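Local coordinates for putative uncharacterized protein TB39.8 (Mycobacterium tuberculosis, PDB 3PO8) that regulates cell growth and peptidoglycan synthesis by binding MviN, and uses its FHA domain, the part present here, to recognise phosphorylated MviN and PknB, at residues L61-T64 with N65-V69; N70-V74 with Q75-L79. All blocks are in the same frame, centred on the assembly; numbering follows the deposited sequence.

How the contacts relate
The two contacts follow each other in series along the chain of the FHA domain, contact 1 ending at Val69 and contact 2 beginning at Asn70, with their centres about 10 Å apart. Strands 68-69 and 72-73 are antiparallel neighbours in one sheet, whereas strand 76-78 forms an edge of the other, so the chain runs from the phosphate-bearing loop of contact 1 into a hairpin and then across to the second sheet in contact 2. A probable hydrogen bond of 3.2 Å between Thr67 O and Val74 N joins them, and Val69 CG1 packs 3.4 Å from Trp77 NE1. The strand leaving the phosphate site is thus covered by the chain that follows it.

Contact 1 (L61-T64 with N65-V69). With PO4 (phosphate ion), chain B.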
loop_
_atom_site.group_PDB
_atom_site.type_symbol
_atom_site.label_atom_id
_atom_site.label_comp_id
_atom_site.label_asym_id
_atom_site.label_seq_id
_atom_site.Cartn_x
_atom_site.Cartn_y
_atom_site.Cartn_z
ATOM N N LEU A 61 10.438 -1.671 0.838
ATOM C CA LEU A 61 11.480 -2.130 -0.094
ATOM C C LEU A 61 12.734 -1.300 0.050
ATOM O O LEU A 61 13.193 -0.709 -0.926
ATOM C CB LEU A 61 10.967 -2.075 -1.536
ATOM C CG LEU A 61 9.788 -2.985 -1.854
ATOM C CD1 LEU A 61 9.233 -2.751 -3.234
ATOM C CD2 LEU A 61 10.218 -4.448 -1.683
ATOM N N ASN A 62 13.264 -1.242 1.274
ATOM C CA ASN A 62 14.464 -0.466 1.567
ATOM C C ASN A 62 14.301 0.951 1.047
ATOM O O ASN A 62 15.201 1.511 0.395
ATOM C CB ASN A 62 15.682 -1.146 0.942
ATOM C CG ASN A 62 16.986 -0.557 1.427
ATOM O OD1 ASN A 62 17.056 0.027 2.515
ATOM N ND2 ASN A 62 18.033 -0.717 0.628
ATOM N N SER A 63 13.147 1.545 1.340
ATOM C CA SER A 63 12.830 2.870 0.816
ATOM C C SER A 63 13.700 3.915 1.490
ATOM O O SER A 63 14.208 3.715 2.595
ATOM C CB SER A 63 11.354 3.191 1.016
ATOM O OG SER A 63 11.083 3.430 2.382
ATOM N N THR A 64 13.887 5.037 0.816
ATOM C CA THR A 64 14.741 6.092 1.346
ATOM C C THR A 64 14.123 6.663 2.628
ATOM O O THR A 64 14.808 6.844 3.621
ATOM C CB THR A 64 14.927 7.163 0.288
ATOM O OG1 THR A 64 15.604 6.595 -0.846
ATOM C CG2 THR A 64 15.710 8.358 0.835
ATOM N N ASN A 65 12.817 6.918 2.609
ATOM C CA ASN A 65 12.147 7.613 3.729
ATOM C C ASN A 65 11.351 6.724 4.676
ATOM O O ASN A 65 10.828 7.199 5.675
ATOM C CB ASN A 65 11.287 8.755 3.195
ATOM C CG ASN A 65 12.130 9.865 2.598
ATOM O OD1 ASN A 65 13.176 10.199 3.126
ATOM N ND2 ASN A 65 11.669 10.456 1.512
ATOM N N GLY A 66 11.271 5.447 4.354
ATOM C CA GLY A 66 10.531 4.486 5.173
ATOM C C GLY A 66 9.030 4.476 4.977
ATOM O O GLY A 66 8.474 5.279 4.247
ATOM N N THR A 67 8.407 3.544 5.676
ATOM C CA THR A 67 6.972 3.339 5.622
ATOM C C THR A 67 6.475 3.198 7.047
ATOM O O THR A 67 7.130 2.590 7.874
ATOM C CB THR A 67 6.620 2.064 4.809
ATOM O OG1 THR A 67 7.140 2.186 3.486
ATOM C CG2 THR A 67 5.128 1.831 4.742
ATOM N N THR A 68 5.306 3.748 7.338
ATOM C CA THR A 68 4.628 3.458 8.600
ATOM C C THR A 68 3.234 2.927 8.361
ATOM O O THR A 68 2.609 3.193 7.342
ATOM C CB THR A 68 4.508 4.659 9.555
ATOM O OG1 THR A 68 3.652 5.651 8.993
ATOM C CG2 THR A 68 5.845 5.290 9.800
ATOM N N VAL A 69 2.780 2.122 9.301
ATOM C CA VAL A 69 1.385 1.687 9.325
ATOM C C VAL A 69 0.835 2.040 10.695
ATOM O O VAL A 69 1.433 1.694 11.714
ATOM C CB VAL A 69 1.194 0.184 9.024
ATOM C CG1 VAL A 69 -0.320 -0.184 9.002
ATOM C CG2 VAL A 69 1.851 -0.189 7.718
HETATM P P PO4 B . 14.651 5.984 -4.375
HETATM O O1 PO4 B . 15.153 4.587 -4.087
HETATM O O2 PO4 B . 15.849 6.772 -4.890
HETATM O O3 PO4 B . 13.620 5.859 -5.466
HETATM O O4 PO4 B . 14.150 6.645 -3.120
HETATM O O HOH W 1 15.116 9.600 5.197
#
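Ser63, Thr64 and Asn65 form the tight bend of the FHA domain's Ser-Thr-Asn-Gly loop, which joins strand 56-60 to strand 68-69. The CA atoms of Ser63 and Gly66 are 5.2 Å apart, evidence of a sharp reversal. Inside it, Ser63 OG lies 2.8 Å from Gly66 N and accepts a weak hydrogen bond, bent to 124° at the hydrogen. That hydroxyl also bonds Asp60 OD2, as does Thr67 OG1, so one carboxylate oxygen ties Ser63, at the start of the bend, to Thr67 just past it.

With CG2 of Thr64 anti to the backbone N, its chi1 of -63° swings OG1 beside that N, and OG1 donates a hydrogen bond of 2.7 Å to O4 of a phosphate ion. The ion, probably from the crystallisation liquor, is also bound by Ser43 OG and Arg44 N, an arrangement consistent with the phosphothreonine site of FHA domains. Ser43 OG further bonds Thr64 N.

The Asn65 side chain runs next to that of Thr64 in a common direction, with ND2 bonded to Gly41 O. Its other amide end is joined to the bend through a water, which donates to Asn65 OD1 at 2.9 Å and to Thr64 O at 3.2 Å.

Contact 2 (N70-V74 with Q75-L79); sequences NNAPV and QEWQL
A local apolar contact between Val74 and Trp77 closes the bend where the chain leaves strand 72-73 for strand 76-78, at the surface of the domain. The evidence is one close approach: Val74 CG1 comes within 3.4 Å of Trp77 CE3, and the same methyl is 4.0 Å from Trp77 CD2. It meets the six-membered part of the indole obliquely, and the two side chains cross at about a right angle. Trp77 has CG anti to its backbone N (chi1 179°), and chi2 of -81° turns the indole well out of the plane of that bond path, bringing the benzo ring back toward the preceding residues. Ala72 adds a looser apolar touch, its CB 4.4 Å from Trp77 CZ3.

In the two-sheet FHA sandwich this bend is a crossover: strand 72-73 pairs with strand 68-69 in one sheet, while strand 76-78 borders strand 56-60 in the other. Gln75 already bonds through its backbone to Asp60 of the second sheet, directly after Val74. The Val74 side chain spans the change, touching Val69 of the first sheet and Leu58 of the second.

The far side of the indole is set by polar bonds. Trp77 NE1 hydrogen-bonds Asp83 OD2, and Asn70 ND2 takes the other oxygen of that carboxylate, OD1; Asn70 ND2 itself is 4.2 Å from Trp77 CZ2. Asp83 therefore links the ring NH to the Asn70 amide and helps set the rotation of both, while Asn70 OD1 accepts a hydrogen bond from Val84 N. The first side-chain bonds of Gln75 and Glu76 point away from 70-74, and their polar ends have partners beyond it: Gln75 NE2 hydrogen-bonds Asp60 O, and Glu76 OE1 forms a salt bridge with Arg50 NH2.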
loop_
_atom_site.group_PDB
_atom_site.type_symbol
_atom_site.label_atom_id
_atom_site.label_comp_id
_atom_site.label_asym_id
_atom_site.label_seq_id
_atom_site.Cartn_x
_atom_site.Cartn_y
_atom_site.Cartn_z
ATOM N N ASN A 70 -0.277 2.778 10.692
ATOM C CA ASN A 70 -0.886 3.270 11.929
ATOM C C ASN A 70 0.156 3.996 12.758
ATOM O O ASN A 70 0.230 3.824 13.982
ATOM C CB ASN A 70 -1.555 2.138 12.695
ATOM C CG ASN A 70 -2.650 1.464 11.882
ATOM O OD1 ASN A 70 -3.212 2.053 10.950
ATOM N ND2 ASN A 70 -2.970 0.237 12.239
ATOM N N ASN A 71 0.982 4.786 12.054
ATOM C CA ASN A 71 2.068 5.587 12.608
ATOM C C ASN A 71 3.169 4.796 13.308
ATOM O O ASN A 71 3.884 5.343 14.147
ATOM C CB ASN A 71 1.509 6.674 13.533
ATOM C CG ASN A 71 0.683 7.730 12.782
ATOM O OD1 ASN A 71 1.093 8.209 11.711
ATOM N ND2 ASN A 71 -0.462 8.077 13.331
ATOM N N ALA A 72 3.290 3.512 12.974
ATOM C CA ALA A 72 4.351 2.642 13.490
ATOM C C ALA A 72 5.328 2.360 12.360
ATOM O O ALA A 72 4.904 2.030 11.273
ATOM C CB ALA A 72 3.747 1.342 13.962
ATOM N N PRO A 73 6.638 2.470 12.604
ATOM C CA PRO A 73 7.576 2.139 11.541
ATOM C C PRO A 73 7.588 0.652 11.255
ATOM O O PRO A 73 7.609 -0.137 12.190
ATOM C CB PRO A 73 8.915 2.578 12.111
ATOM C CG PRO A 73 8.723 2.561 13.588
ATOM C CD PRO A 73 7.331 2.984 13.795
ATOM N N VAL A 74 7.616 0.282 9.978
ATOM C CA VAL A 74 7.533 -1.108 9.573
ATOM C C VAL A 74 8.636 -1.534 8.616
ATOM O O VAL A 74 9.175 -0.739 7.833
ATOM C CB VAL A 74 6.151 -1.441 8.966
ATOM C CG1 VAL A 74 5.029 -1.106 9.960
ATOM C CG2 VAL A 74 5.936 -0.735 7.660
ATOM N N GLN A 75 9.000 -2.809 8.748
ATOM C CA GLN A 75 9.683 -3.515 7.671
ATOM C C GLN A 75 8.567 -4.315 7.016
ATOM O O GLN A 75 7.997 -3.843 6.022
ATOM C CB GLN A 75 10.829 -4.384 8.188
ATOM C CG GLN A 75 11.535 -5.137 7.106
ATOM C CD GLN A 75 11.984 -4.251 5.963
ATOM O OE1 GLN A 75 12.687 -3.261 6.177
ATOM N NE2 GLN A 75 11.577 -4.601 4.740
ATOM N N GLU A 76 8.215 -5.486 7.551
ATOM C CA GLU A 76 7.001 -6.191 7.132
ATOM C C GLU A 76 5.854 -6.056 8.120
ATOM O O GLU A 76 6.039 -5.895 9.310
ATOM C CB GLU A 76 7.267 -7.659 6.816
ATOM C CG GLU A 76 8.312 -7.832 5.741
ATOM C CD GLU A 76 8.139 -9.061 4.843
ATOM O OE1 GLU A 76 7.190 -9.860 5.038
ATOM O OE2 GLU A 76 8.979 -9.209 3.919
ATOM N N TRP A 77 4.640 -6.111 7.613
ATOM C CA TRP A 77 3.435 -5.870 8.406
ATOM C C TRP A 77 2.279 -6.621 7.803
ATOM O O TRP A 77 2.124 -6.607 6.593
ATOM C CB TRP A 77 3.142 -4.379 8.414
ATOM C CG TRP A 77 1.926 -3.963 9.160
ATOM C CD1 TRP A 77 0.648 -4.002 8.719
ATOM C CD2 TRP A 77 1.874 -3.456 10.493
ATOM N NE1 TRP A 77 -0.207 -3.539 9.684
ATOM C CE2 TRP A 77 0.520 -3.206 10.792
ATOM C CE3 TRP A 77 2.839 -3.189 11.466
ATOM C CZ2 TRP A 77 0.120 -2.671 12.008
ATOM C CZ3 TRP A 77 2.430 -2.674 12.672
ATOM C CH2 TRP A 77 1.084 -2.425 12.929
ATOM N N GLN A 78 1.478 -7.300 8.611
ATOM C CA GLN A 78 0.283 -7.941 8.103
ATOM C C GLN A 78 -0.870 -6.972 8.215
ATOM O O GLN A 78 -1.201 -6.555 9.319
ATOM C CB GLN A 78 -0.010 -9.218 8.860
ATOM C CG GLN A 78 -1.228 -9.939 8.316
ATOM C CD GLN A 78 -1.417 -11.298 8.855
ATOM O OE1 GLN A 78 -0.455 -12.061 8.970
ATOM N NE2 GLN A 78 -2.667 -11.655 9.146
ATOM N N LEU A 79 -1.449 -6.603 7.078
ATOM C CA LEU A 79 -2.444 -5.559 7.039
ATOM C C LEU A 79 -3.774 -6.078 7.554
ATOM O O LEU A 79 -4.121 -7.252 7.373
ATOM C CB LEU A 79 -2.585 -5.012 5.619
ATOM C CG LEU A 79 -1.441 -4.175 5.086
ATOM C CD1 LEU A 79 -1.555 -4.020 3.618
ATOM C CD2 LEU A 79 -1.403 -2.778 5.734
#